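Local coordinates for protein fuculose-1-phosphate aldolase (Glaciozyma antarctica, PDB 4XXF) that belongs to the class II aldolase and adducin family, carries a bound zinc ion and is built as an assembly of four copies of the chain, at residues 31-36 and 192-197; 81-86 and 92-97; 136-141 and 229-234; 140-145 and 197-202; 167-170 and 175-178. All coordinates share one frame; numbering follows the deposited sequence. Where two conformers were deposited one is given.

Interactions 1, 4 and 5 are buried and wholly apolar, whereas interaction 2 lies at the surface and contains the one hydrogen bond made between paired segments. Helix 190-213 serves both interaction 1 and interaction 4, which share Phe197: it meets helix 15-36 in the first and the short 3-10 segment near 140-143 in the second. Interaction 3 begins on the same loop as interaction 4, with centres about 7 Å apart; both border the third subunit, but interaction 3 is only partly buried. Interaction 5 packs a helix end on a strand of the central sheet and touches interaction 4 through Ala175. Interaction 2 lies far off, about 35 Å from interaction 3 between centres.

Interaction 1 of 5, residues 31-36 and 192-197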
# COMPACT_ATOMS: atom_id res chain seq x y z
N ARG A 31 -14.23 -7.36 -10.26
CA ARG A 31 -14.17 -6.83 -8.90
C ARG A 31 -12.84 -7.17 -8.20
O ARG A 31 -12.30 -6.36 -7.42
CB ARG A 31 -15.35 -7.34 -8.07
CG ARG A 31 -16.68 -6.69 -8.46
CD ARG A 31 -16.90 -5.38 -7.71
NE ARG A 31 -18.22 -4.82 -7.99
CZ ARG A 31 -18.98 -4.21 -7.10
NH1 ARG A 31 -18.59 -4.08 -5.84
NH2 ARG A 31 -20.17 -3.76 -7.45
N ILE A 32 -12.30 -8.36 -8.46
CA ILE A 32 -10.99 -8.72 -7.93
C ILE A 32 -9.92 -7.79 -8.49
O ILE A 32 -9.06 -7.30 -7.76
CB ILE A 32 -10.63 -10.20 -8.25
CG1 ILE A 32 -11.44 -11.15 -7.37
CG2 ILE A 32 -9.12 -10.44 -8.10
CD1 ILE A 32 -11.53 -12.57 -7.92
N PHE A 33 -9.96 -7.53 -9.80
CA PHE A 33 -8.99 -6.61 -10.40
C PHE A 33 -9.05 -5.24 -9.73
O PHE A 33 -8.00 -4.67 -9.42
CB PHE A 33 -9.22 -6.49 -11.91
CG PHE A 33 -8.51 -7.55 -12.72
CD1 PHE A 33 -8.57 -8.89 -12.35
CD2 PHE A 33 -7.78 -7.21 -13.85
CE1 PHE A 33 -7.92 -9.89 -13.11
CE2 PHE A 33 -7.12 -8.19 -14.59
CZ PHE A 33 -7.20 -9.54 -14.23
N ALA A 34 -10.24 -4.73 -9.45
CA ALA A 34 -10.34 -3.46 -8.74
C ALA A 34 -9.81 -3.58 -7.32
O ALA A 34 -9.10 -2.68 -6.84
CB ALA A 34 -11.77 -2.97 -8.71
N ASN A 35 -10.12 -4.68 -6.64
CA ASN A 35 -9.69 -4.84 -5.25
C ASN A 35 -8.18 -4.96 -5.12
O ASN A 35 -7.60 -4.53 -4.12
CB ASN A 35 -10.39 -6.05 -4.63
CG ASN A 35 -10.28 -6.09 -3.14
OD1 ASN A 35 -10.82 -5.22 -2.44
ND2 ASN A 35 -9.60 -7.11 -2.63
N GLU A 36 -7.54 -5.56 -6.13
CA GLU A 36 -6.08 -5.68 -6.18
C GLU A 36 -5.41 -4.40 -6.69
O GLU A 36 -4.18 -4.29 -6.64
CB GLU A 36 -5.68 -6.85 -7.09
CG GLU A 36 -6.15 -8.22 -6.60
CD GLU A 36 -5.48 -8.66 -5.32
OE1 GLU A 36 -4.29 -8.35 -5.10
OE2 GLU A 36 -6.14 -9.34 -4.51
N SER A 192 -8.91 -19.53 -14.10
CA SER A 192 -7.49 -19.72 -14.38
C SER A 192 -6.88 -18.48 -15.02
O SER A 192 -5.77 -18.11 -14.68
CB SER A 192 -7.25 -20.96 -15.25
OG SER A 192 -7.79 -20.82 -16.55
N ALA A 193 -7.60 -17.81 -15.93
CA ALA A 193 -7.07 -16.57 -16.51
C ALA A 193 -6.76 -15.53 -15.42
O ALA A 193 -5.75 -14.83 -15.48
CB ALA A 193 -8.05 -15.99 -17.51
N VAL A 194 -7.64 -15.45 -14.42
CA VAL A 194 -7.45 -14.54 -13.30
C VAL A 194 -6.25 -14.95 -12.45
O VAL A 194 -5.44 -14.09 -12.09
CB VAL A 194 -8.73 -14.49 -12.44
CG1 VAL A 194 -8.47 -13.79 -11.11
CG2 VAL A 194 -9.82 -13.75 -13.19
N ALA A 195 -6.11 -16.25 -12.15
CA ALA A 195 -4.94 -16.71 -11.40
C ALA A 195 -3.67 -16.33 -12.12
O ALA A 195 -2.73 -15.82 -11.50
CB ALA A 195 -4.97 -18.22 -11.18
N TRP A 196 -3.62 -16.56 -13.43
CA TRP A 196 -2.39 -16.25 -14.15
C TRP A 196 -2.09 -14.75 -14.13
O TRP A 196 -0.93 -14.36 -14.02
CB TRP A 196 -2.45 -16.75 -15.60
CG TRP A 196 -2.81 -18.20 -15.76
CD1 TRP A 196 -3.60 -18.71 -16.77
CD2 TRP A 196 -2.40 -19.32 -14.96
NE1 TRP A 196 -3.71 -20.07 -16.63
CE2 TRP A 196 -2.99 -20.47 -15.52
CE3 TRP A 196 -1.60 -19.48 -13.82
CZ2 TRP A 196 -2.79 -21.75 -15.01
CZ3 TRP A 196 -1.40 -20.75 -13.31
CH2 TRP A 196 -2.01 -21.87 -13.90
N PHE A 197 -3.12 -13.90 -14.20
CA PHE A 197 -2.88 -12.46 -14.14
C PHE A 197 -2.35 -12.05 -12.77
O PHE A 197 -1.37 -11.31 -12.67
CB PHE A 197 -4.14 -11.67 -14.49
CG PHE A 197 -3.85 -10.25 -14.88
CD1 PHE A 197 -3.59 -9.29 -13.91
CD2 PHE A 197 -3.79 -9.88 -16.21
CE1 PHE A 197 -3.27 -7.99 -14.26
CE2 PHE A 197 -3.50 -8.57 -16.56
CZ PHE A 197 -3.24 -7.63 -15.58
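Phe33 and Phe197 make the aromatic part of this contact between helix 15-36 and helix 190-213. Their centroids lie 4.7 Å apart and their planes are inclined at 41°, an oblique pair. The approach is uneven: Phe33 brings its far end, with CE2 over the centre of the Phe197 ring and CZ 3.5 Å from Phe197 CG. A chi1 of -161° swings the Phe197 ring to the side away from its own backbone N, which presents one ring face to the incoming Phe33.

The aliphatic part is smaller. Val194 lies one helical turn before Phe197, and its CG2 rests 4.3 Å from Phe33 CE1. A compact branched residue suits this place because the large ring opposite already spans most of the gap: the nearest CA atoms, those of Phe33 and Val194, are 8.6 Å apart.

Polar groups work outside the interface. The side chain of Arg31 pairs with Glu255, while Ser192 and Trp196 both hydrogen-bond Glu234. Phe38 adds a third ring, edge-to-face with Phe33 and also meeting Phe197.

Since no hydrogen bond joins the two segments, this is apolar helix-helix packing in the core, with Phe33 lying against Cys116 of strand 114-118 and Phe197 against Leu183 of strand 182-187. Such a contact demands no exact donor-acceptor alignment; what holds it is the fit of the Phe33 ring end over the Phe197 face.

Interaction 2 of 5, residues 81-86 and 92-97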
# COMPACT_ATOMS: atom_id res chain seq x y z
N GLY A 81 -17.37 -7.11 -33.02
CA GLY A 81 -17.42 -5.94 -32.16
C GLY A 81 -18.77 -5.26 -31.99
O GLY A 81 -18.87 -4.28 -31.25
N THR A 82 -19.79 -5.75 -32.67
CA THR A 82 -21.13 -5.18 -32.53
C THR A 82 -21.72 -5.53 -31.15
O THR A 82 -21.73 -6.69 -30.76
CB THR A 82 -22.08 -5.68 -33.64
OG1 THR A 82 -21.46 -5.45 -34.91
CG2 THR A 82 -23.41 -4.94 -33.58
N VAL A 83 -22.18 -4.52 -30.42
CA VAL A 83 -22.87 -4.75 -29.16
C VAL A 83 -24.27 -5.25 -29.46
O VAL A 83 -25.06 -4.55 -30.10
CB VAL A 83 -22.93 -3.47 -28.30
CG1 VAL A 83 -23.67 -3.73 -27.00
CG2 VAL A 83 -21.53 -2.96 -28.01
N ILE A 84 -24.59 -6.47 -29.03
CA ILE A 84 -25.84 -7.10 -29.44
C ILE A 84 -26.75 -7.46 -28.28
O ILE A 84 -27.85 -7.97 -28.48
CB ILE A 84 -25.58 -8.37 -30.28
CG1 ILE A 84 -24.73 -9.37 -29.49
CG2 ILE A 84 -24.92 -8.02 -31.61
CD1 ILE A 84 -24.70 -10.76 -30.11
N GLY A 85 -26.33 -7.19 -27.05
CA GLY A 85 -27.19 -7.45 -25.92
C GLY A 85 -26.63 -6.98 -24.59
O GLY A 85 -25.48 -6.56 -24.51
N GLY A 86 -27.47 -7.04 -23.56
CA GLY A 86 -27.04 -6.72 -22.21
C GLY A 86 -26.86 -5.25 -21.91
O GLY A 86 -27.26 -4.38 -22.68
N ARG A 92 -24.12 1.01 -23.35
CA ARG A 92 -24.04 -0.20 -24.16
C ARG A 92 -22.96 0.02 -25.21
O ARG A 92 -23.23 0.09 -26.41
CB ARG A 92 -25.40 -0.53 -24.76
CG ARG A 92 -26.35 -1.03 -23.69
CD ARG A 92 -27.79 -1.12 -24.12
NE ARG A 92 -28.57 -1.69 -23.02
CZ ARG A 92 -29.82 -1.38 -22.73
NH1 ARG A 92 -30.47 -0.48 -23.45
NH2 ARG A 92 -30.42 -1.96 -21.70
N ILE A 93 -21.74 0.13 -24.71
CA ILE A 93 -20.58 0.47 -25.53
C ILE A 93 -19.38 -0.37 -25.14
O ILE A 93 -19.16 -0.66 -23.96
CB ILE A 93 -20.21 1.97 -25.43
CG1 ILE A 93 -20.05 2.39 -23.97
CG2 ILE A 93 -21.25 2.83 -26.13
CD1 ILE A 93 -19.44 3.77 -23.80
N VAL A 94 -18.60 -0.76 -26.14
CA VAL A 94 -17.40 -1.54 -25.92
C VAL A 94 -16.19 -0.73 -26.38
O VAL A 94 -16.28 0.04 -27.33
CB VAL A 94 -17.46 -2.91 -26.66
CG1 VAL A 94 -17.39 -2.73 -28.18
CG2 VAL A 94 -16.36 -3.85 -26.18
N ASN A 95 -15.07 -0.88 -25.68
CA ASN A 95 -13.80 -0.37 -26.17
C ASN A 95 -13.37 -1.27 -27.34
O ASN A 95 -12.93 -2.40 -27.12
CB ASN A 95 -12.78 -0.34 -25.03
CG ASN A 95 -11.34 -0.16 -25.49
OD1 ASN A 95 -11.07 0.20 -26.64
ND2 ASN A 95 -10.41 -0.41 -24.58
N LEU A 96 -13.51 -0.79 -28.57
CA LEU A 96 -13.39 -1.68 -29.73
C LEU A 96 -11.98 -2.21 -29.95
O LEU A 96 -11.78 -3.41 -30.10
CB LEU A 96 -13.87 -0.98 -31.01
CG LEU A 96 -13.91 -1.88 -32.26
CD1 LEU A 96 -14.91 -3.02 -32.08
CD2 LEU A 96 -14.24 -1.09 -33.52
N ALA A 97 -10.99 -1.31 -29.96
CA ALA A 97 -9.62 -1.71 -30.24
C ALA A 97 -9.17 -2.78 -29.25
O ALA A 97 -8.61 -3.81 -29.63
CB ALA A 97 -8.69 -0.51 -30.19
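Val83 rests against the backbone of Arg92 to Val94 beside a classic beta bulge, in which Ile84 and Gly85 both face Leu76 of the neighbouring strand 75-78. With chi1 at 179°, Val83 CG1 points away from the backbone N, and the other branch, CG2, does most of the touching: it approaches the carbonyl oxygen Arg92 O at 3.8 Å and Val94 CG1 at 4.1 Å. A beta-branched valine suits this short strand, since its two methyls form a broad apolar surface without needing a long side chain.

Val94 adopts a less common torsion. With chi1 at 69°, Val94 CG1 is wedged between its own backbone N and carbonyl carbon, and from there it meets Val83 and lies 3.7 Å from Gly81 O. Leu96, at the start of helix 96-108, lays CD1 3.9 Å from Gly81 CA. Glycine fits here on two counts: its phi of 100° is unfavourable for other residues, and the leucine methyl occupies the side where a CB would lie.

At the other end Arg92 is extended from CG to NE and reaches past the bulge. Its guanidinium is shared among several partners, with Glu89 forming a salt bridge to NH1 and Gly87 O accepting from NH2. NE itself donates to Gly86 O at 3.0 Å, in a bond bent at the hydrogen, the oxygen lying somewhat out of the guanidinium plane.

Interaction 3 of 5, residues 136-141 and 229-234; sequences TTQDSC and KELGHE
Leu231 meets Gln138 because its side chain stretches straight out: chi1 of -59° sends CG away from the residue's own carbonyl, and CD1 continues the line away from the backbone (chi2 -174°). Gln138 also begins extended (chi1 179°), which lays the aliphatic part of the chain near the leucine.

The touching is done by one methyl. CD1 of Leu231 comes within 3.4 Å of Gln138 O, while the side-chain carbon Gln138 CG is 4.3 Å from that same CD1. Asp139 CA is also 4.3 Å from Leu231 CD1. The carbonyl of Gln138 is already engaged, since it accepts a backbone bond from Cys141 N at 3.0 Å, and the leucine covers a polar group that has a partner.

The loop 136-141 is stiffened from within. Thr137 forms an ST motif, its OG1 accepting from Ser140 N at 3.0 Å, and Ser140 OG returns a bond of 2.6 Å to Thr137 O, on a lone pair of that carbonyl. Threonine and serine suit such a turn because their short hydroxyls can reach nearby main-chain groups.

Asp139 forms a salt bridge with Lys124 of the third subunit and a hydrogen bond with His119 of that same subunit, a zinc ligand. The Gln138 side chain packs on His181 of the third subunit, its nearest atom about 4 Å from a bound zinc ion. The chemistry is thus divided: a leucine of helix 221-231 packs against one side of the loop, while the carboxylate probably orients a zinc ligand across the subunit boundary.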
# COMPACT_ATOMS: atom_id res chain seq x y z
N THR A 136 12.58 -17.12 -11.16
CA THR A 136 13.42 -16.98 -9.97
C THR A 136 12.70 -17.33 -8.66
O THR A 136 13.29 -17.25 -7.59
CB THR A 136 13.93 -15.56 -9.84
OG1 THR A 136 12.80 -14.69 -9.78
CG2 THR A 136 14.79 -15.17 -11.04
N THR A 137 11.41 -17.68 -8.74
CA THR A 137 10.65 -18.07 -7.56
C THR A 137 9.80 -19.29 -7.87
O THR A 137 9.48 -19.56 -9.03
CB THR A 137 9.70 -16.96 -7.06
OG1 THR A 137 8.67 -16.77 -8.03
CG2 THR A 137 10.46 -15.66 -6.84
N GLN A 138 9.41 -20.02 -6.84
CA GLN A 138 8.53 -21.16 -7.04
C GLN A 138 7.25 -20.73 -7.75
O GLN A 138 6.83 -21.37 -8.72
CB GLN A 138 8.22 -21.80 -5.70
CG GLN A 138 7.29 -22.98 -5.81
CD GLN A 138 7.15 -23.70 -4.49
OE1 GLN A 138 8.13 -24.05 -3.84
NE2 GLN A 138 5.90 -23.92 -4.07
N ASP A 139 6.65 -19.63 -7.31
CA ASP A 139 5.43 -19.13 -7.94
C ASP A 139 5.62 -18.82 -9.43
O ASP A 139 4.73 -19.10 -10.25
CB ASP A 139 4.95 -17.87 -7.21
CG ASP A 139 4.52 -18.14 -5.76
OD1 ASP A 139 3.93 -19.20 -5.47
OD2 ASP A 139 4.78 -17.28 -4.89
N SER A 140 6.76 -18.24 -9.78
CA SER A 140 7.05 -17.91 -11.17
C SER A 140 7.11 -19.14 -12.08
O SER A 140 6.99 -19.01 -13.29
CB SER A 140 8.36 -17.13 -11.29
OG SER A 140 9.48 -17.96 -11.14
N CYS A 141 7.31 -20.32 -11.50
CA CYS A 141 7.41 -21.52 -12.31
C CYS A 141 6.09 -21.86 -12.99
O CYS A 141 6.07 -22.69 -13.90
CB CYS A 141 7.88 -22.69 -11.47
SG CYS A 141 9.60 -22.55 -10.92
N LYS A 229 4.85 -28.52 -13.64
CA LYS A 229 3.89 -29.62 -13.71
C LYS A 229 2.83 -29.49 -12.61
O LYS A 229 1.68 -29.88 -12.80
CB LYS A 229 4.60 -30.98 -13.58
CG LYS A 229 3.70 -32.16 -13.88
CD LYS A 229 4.46 -33.48 -13.82
CE LYS A 229 3.57 -34.65 -14.23
NZ LYS A 229 4.27 -35.96 -14.12
N GLU A 230 3.23 -28.91 -11.48
CA GLU A 230 2.33 -28.77 -10.34
C GLU A 230 1.50 -27.49 -10.35
O GLU A 230 0.37 -27.48 -9.88
CB GLU A 230 3.15 -28.84 -9.04
CG GLU A 230 4.27 -29.90 -9.04
CD GLU A 230 3.77 -31.34 -8.97
OE1 GLU A 230 2.87 -31.73 -9.76
OE2 GLU A 230 4.29 -32.11 -8.13
N LEU A 231 2.07 -26.41 -10.88
CA LEU A 231 1.46 -25.08 -10.78
C LEU A 231 0.93 -24.51 -12.08
O LEU A 231 0.17 -23.54 -12.06
CB LEU A 231 2.46 -24.06 -10.22
CG LEU A 231 3.07 -24.32 -8.85
CD1 LEU A 231 3.90 -23.11 -8.45
CD2 LEU A 231 1.99 -24.59 -7.81
N GLY A 232 1.35 -25.07 -13.20
CA GLY A 232 1.18 -24.40 -14.48
C GLY A 232 0.03 -24.85 -15.34
O GLY A 232 -0.23 -24.22 -16.37
N HIS A 233 -0.68 -25.90 -14.96
CA HIS A 233 -1.76 -26.43 -15.78
C HIS A 233 -3.09 -25.80 -15.37
O HIS A 233 -3.19 -25.13 -14.34
CB HIS A 233 -1.82 -27.97 -15.71
CG HIS A 233 -2.01 -28.52 -14.33
ND1 HIS A 233 -3.24 -28.56 -13.70
CD2 HIS A 233 -1.14 -29.10 -13.47
CE1 HIS A 233 -3.11 -29.12 -12.51
NE2 HIS A 233 -1.84 -29.46 -12.35
N GLU A 234 -4.11 -26.00 -16.20
CA GLU A 234 -5.35 -25.24 -16.06
C GLU A 234 -6.15 -25.57 -14.80
O GLU A 234 -6.73 -24.67 -14.20
CB GLU A 234 -6.21 -25.43 -17.31
CG GLU A 234 -5.65 -24.68 -18.52
CD GLU A 234 -5.68 -23.18 -18.31
OE1 GLU A 234 -6.79 -22.62 -18.26
OE2 GLU A 234 -4.59 -22.56 -18.17

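Interaction 4 of 5, residues 140-145 and 197-202; sequences SCAFYG and FIMLEK
Met199 is the first residue of helix segment 197-202 to meet the 3-10 segment 140-143. A chi1 of -65° turns the Met199 chain away from its own carbonyl, and the chain bends at its last torsion, so that the terminal methyl CE turns aside to lie 3.9 Å from Ala142 CB. The base of the same residue serves a second partner, with Met199 CB 3.8 Å from Phe143 CE2, near the ring's edge. A flexible, unbranched methionine suits a place where one side chain must follow both a small methyl and a large ring.

Leu200 comes next and takes the outer end of that ring. Its CB is 3.5 Å from Phe143 CZ, while CD1 folds over the face to make a CH-pi contact, 4.1 Å from the ring centroid and only 6° off the normal. The opposite face carries Ala142 CB, displaced to the rim, and the phenyl group is thereby sandwiched between two methyls. Phenylalanine fits well, offering a flat face to the leucine and an edge to the helix backbone.

The rest of the segment looks elsewhere: Glu201 hydrogen-bonds Ser120, and Lys202 hydrogen-bonds Thr121 of the third subunit. In the fold, helix 190-213 here lies between the sheet and another helix, with Leu200 resting on Leu183 of strand 182-187 and Met199 on Gln240 of helix 234-256, while Cys141 links the 3-10 segment to helix 221-231.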
# COMPACT_ATOMS: atom_id res chain seq x y z
N SER A 140 6.76 -18.24 -9.78
CA SER A 140 7.05 -17.91 -11.17
C SER A 140 7.11 -19.14 -12.08
O SER A 140 6.99 -19.01 -13.29
CB SER A 140 8.36 -17.13 -11.29
OG SER A 140 9.48 -17.96 -11.14
N CYS A 141 7.31 -20.32 -11.50
CA CYS A 141 7.41 -21.52 -12.31
C CYS A 141 6.09 -21.86 -12.99
O CYS A 141 6.07 -22.69 -13.90
CB CYS A 141 7.88 -22.69 -11.47
SG CYS A 141 9.60 -22.55 -10.92
N ALA A 142 4.98 -21.24 -12.57
CA ALA A 142 3.73 -21.38 -13.30
C ALA A 142 3.87 -20.88 -14.74
O ALA A 142 3.07 -21.24 -15.62
CB ALA A 142 2.61 -20.63 -12.58
N PHE A 143 4.89 -20.05 -14.98
CA PHE A 143 5.12 -19.43 -16.29
C PHE A 143 6.33 -19.98 -17.02
O PHE A 143 6.67 -19.50 -18.11
CB PHE A 143 5.29 -17.92 -16.12
CG PHE A 143 4.09 -17.27 -15.51
CD1 PHE A 143 2.94 -17.07 -16.26
CD2 PHE A 143 4.08 -16.91 -14.18
CE1 PHE A 143 1.82 -16.50 -15.68
CE2 PHE A 143 2.97 -16.34 -13.60
CZ PHE A 143 1.83 -16.14 -14.35
N TYR A 144 6.98 -20.98 -16.45
CA TYR A 144 8.16 -21.58 -17.08
C TYR A 144 7.84 -22.10 -18.47
O TYR A 144 6.98 -22.95 -18.64
CB TYR A 144 8.70 -22.70 -16.20
CG TYR A 144 9.78 -23.51 -16.86
CD1 TYR A 144 11.05 -22.98 -17.06
CD2 TYR A 144 9.53 -24.79 -17.30
CE1 TYR A 144 12.04 -23.71 -17.67
CE2 TYR A 144 10.51 -25.53 -17.91
CZ TYR A 144 11.75 -24.98 -18.10
OH TYR A 144 12.73 -25.73 -18.71
N GLY A 145 8.52 -21.54 -19.46
CA GLY A 145 8.31 -21.92 -20.85
C GLY A 145 6.92 -21.61 -21.37
O GLY A 145 6.54 -22.10 -22.45
N PHE A 197 -3.12 -13.90 -14.20
CA PHE A 197 -2.88 -12.46 -14.14
C PHE A 197 -2.35 -12.05 -12.77
O PHE A 197 -1.37 -11.31 -12.67
CB PHE A 197 -4.14 -11.67 -14.49
CG PHE A 197 -3.85 -10.25 -14.88
CD1 PHE A 197 -3.59 -9.29 -13.91
CD2 PHE A 197 -3.79 -9.88 -16.21
CE1 PHE A 197 -3.27 -7.99 -14.26
CE2 PHE A 197 -3.50 -8.57 -16.56
CZ PHE A 197 -3.24 -7.63 -15.58
N ILE A 198 -2.99 -12.52 -11.70
CA ILE A 198 -2.54 -12.21 -10.34
C ILE A 198 -1.10 -12.66 -10.14
O ILE A 198 -0.27 -11.93 -9.57
CB ILE A 198 -3.46 -12.89 -9.29
CG1 ILE A 198 -4.83 -12.21 -9.28
CG2 ILE A 198 -2.84 -12.81 -7.90
CD1 ILE A 198 -5.90 -13.04 -8.54
N MET A 199 -0.79 -13.88 -10.58
CA MET A 199 0.55 -14.42 -10.38
C MET A 199 1.58 -13.71 -11.22
O MET A 199 2.72 -13.52 -10.77
CB MET A 199 0.56 -15.93 -10.65
CG MET A 199 -0.30 -16.70 -9.65
SD MET A 199 -0.32 -18.48 -9.97
CE MET A 199 1.30 -18.95 -9.35
N LEU A 200 1.22 -13.31 -12.43
CA LEU A 200 2.18 -12.63 -13.31
C LEU A 200 2.45 -11.22 -12.82
O LEU A 200 3.60 -10.78 -12.80
CB LEU A 200 1.68 -12.62 -14.76
CG LEU A 200 2.63 -12.08 -15.83
CD1 LEU A 200 3.95 -12.83 -15.79
CD2 LEU A 200 1.97 -12.22 -17.18
N GLU A 201 1.40 -10.50 -12.41
CA GLU A 201 1.59 -9.17 -11.83
C GLU A 201 2.49 -9.24 -10.60
O GLU A 201 3.40 -8.42 -10.44
CB GLU A 201 0.23 -8.54 -11.48
CG GLU A 201 0.30 -7.19 -10.73
CD GLU A 201 0.79 -6.01 -11.55
OE1 GLU A 201 1.04 -6.16 -12.77
OE2 GLU A 201 0.90 -4.92 -10.95
N LYS A 202 2.26 -10.24 -9.75
CA LYS A 202 3.10 -10.41 -8.57
C LYS A 202 4.55 -10.71 -8.94
O LYS A 202 5.47 -10.12 -8.35
CB LYS A 202 2.55 -11.52 -7.67
CG LYS A 202 3.37 -11.76 -6.39
CD LYS A 202 3.52 -10.53 -5.50
CE LYS A 202 2.19 -10.04 -4.95
NZ LYS A 202 2.36 -8.85 -4.07

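Interaction 5 of 5, residues 167-170 and 175-178; sequences AVAL and AIIL
Ala169 is the first residue of segment 167-170 to reach strand 175-178, and it does so with its single methyl: CB lies 3.7 Å from CD1 of Ile176. The isoleucine bridges the distance with a stretched side chain. Two successive extended torsions, chi1 -177° and chi2 164°, carry its CG1 branch out from the strand and bring CD1 to the helix. Alanine suits the helix here, because a small methyl lets the long branch of the isoleucine lie close to the helical backbone; Ile176 CD1 also passes 4.0 Å from Leu170 N.

Leu170, the last residue of the helix, packs on the beginning of the strand. One branch does the work: Leu170 CD1 is 3.9 Å from Ile176 CB and 3.6 Å from Ala175 O. Here a methyl meets a backbone carbonyl next to the root of a beta-branched side chain, and no hydrogen bond crosses the contact. Isoleucine is well placed in an extended strand, where its branching at CB is readily accommodated, while the branched end of leucine reaches from the last helical turn to the strand. Other strands share in this packing, Val186 beneath Leu170 and Leu150 beneath Ala169.

The helix and strand follow each other closely in the chain. Strand 147-150 runs parallel to 175-178 and beside it in the sheet, and helix 163-170 packs on both as the link between them: the layered arrangement of a beta-alpha-beta crossover.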
# COMPACT_ATOMS: atom_id res chain seq x y z
N ALA A 167 -1.91 -12.12 -31.07
CA ALA A 167 -2.35 -13.51 -31.10
C ALA A 167 -1.24 -14.42 -31.62
O ALA A 167 -1.00 -15.50 -31.06
CB ALA A 167 -3.60 -13.66 -31.96
N VAL A 168 -0.54 -13.99 -32.67
CA VAL A 168 0.56 -14.78 -33.20
C VAL A 168 1.68 -14.93 -32.18
O VAL A 168 2.22 -16.01 -31.99
CB VAL A 168 1.11 -14.17 -34.51
CG1 VAL A 168 2.45 -14.79 -34.89
CG2 VAL A 168 0.10 -14.36 -35.63
N ALA A 169 2.00 -13.84 -31.47
CA ALA A 169 3.07 -13.89 -30.49
C ALA A 169 2.72 -14.79 -29.30
O ALA A 169 3.59 -15.47 -28.76
CB ALA A 169 3.40 -12.48 -30.00
N LEU A 170 1.45 -14.79 -28.90
CA LEU A 170 1.01 -15.58 -27.75
C LEU A 170 1.15 -17.09 -27.99
O LEU A 170 1.43 -17.83 -27.06
CB LEU A 170 -0.45 -15.25 -27.41
CG LEU A 170 -1.08 -16.00 -26.24
CD1 LEU A 170 -0.43 -15.60 -24.92
CD2 LEU A 170 -2.58 -15.72 -26.18
N ALA A 175 0.10 -16.62 -21.15
CA ALA A 175 0.25 -15.20 -20.85
C ALA A 175 1.26 -14.57 -21.78
O ALA A 175 2.10 -15.25 -22.37
CB ALA A 175 0.68 -15.00 -19.40
N ILE A 176 1.16 -13.25 -21.92
CA ILE A 176 2.10 -12.50 -22.72
C ILE A 176 2.40 -11.16 -22.04
O ILE A 176 1.52 -10.50 -21.47
CB ILE A 176 1.58 -12.29 -24.18
CG1 ILE A 176 2.63 -11.57 -25.04
CG2 ILE A 176 0.24 -11.54 -24.19
CD1 ILE A 176 2.36 -11.68 -26.54
N ILE A 177 3.68 -10.81 -22.06
CA ILE A 177 4.13 -9.48 -21.65
C ILE A 177 4.23 -8.64 -22.90
O ILE A 177 4.98 -8.97 -23.82
CB ILE A 177 5.47 -9.55 -20.91
CG1 ILE A 177 5.32 -10.44 -19.68
CG2 ILE A 177 5.96 -8.16 -20.54
CD1 ILE A 177 6.57 -10.58 -18.84
N LEU A 178 3.41 -7.59 -22.96
CA LEU A 178 3.35 -6.70 -24.10
C LEU A 178 4.25 -5.50 -23.83
O LEU A 178 3.95 -4.69 -22.96
CB LEU A 178 1.92 -6.26 -24.35
CG LEU A 178 0.90 -7.39 -24.52
CD1 LEU A 178 -0.52 -6.84 -24.41
CD2 LEU A 178 1.10 -8.11 -25.85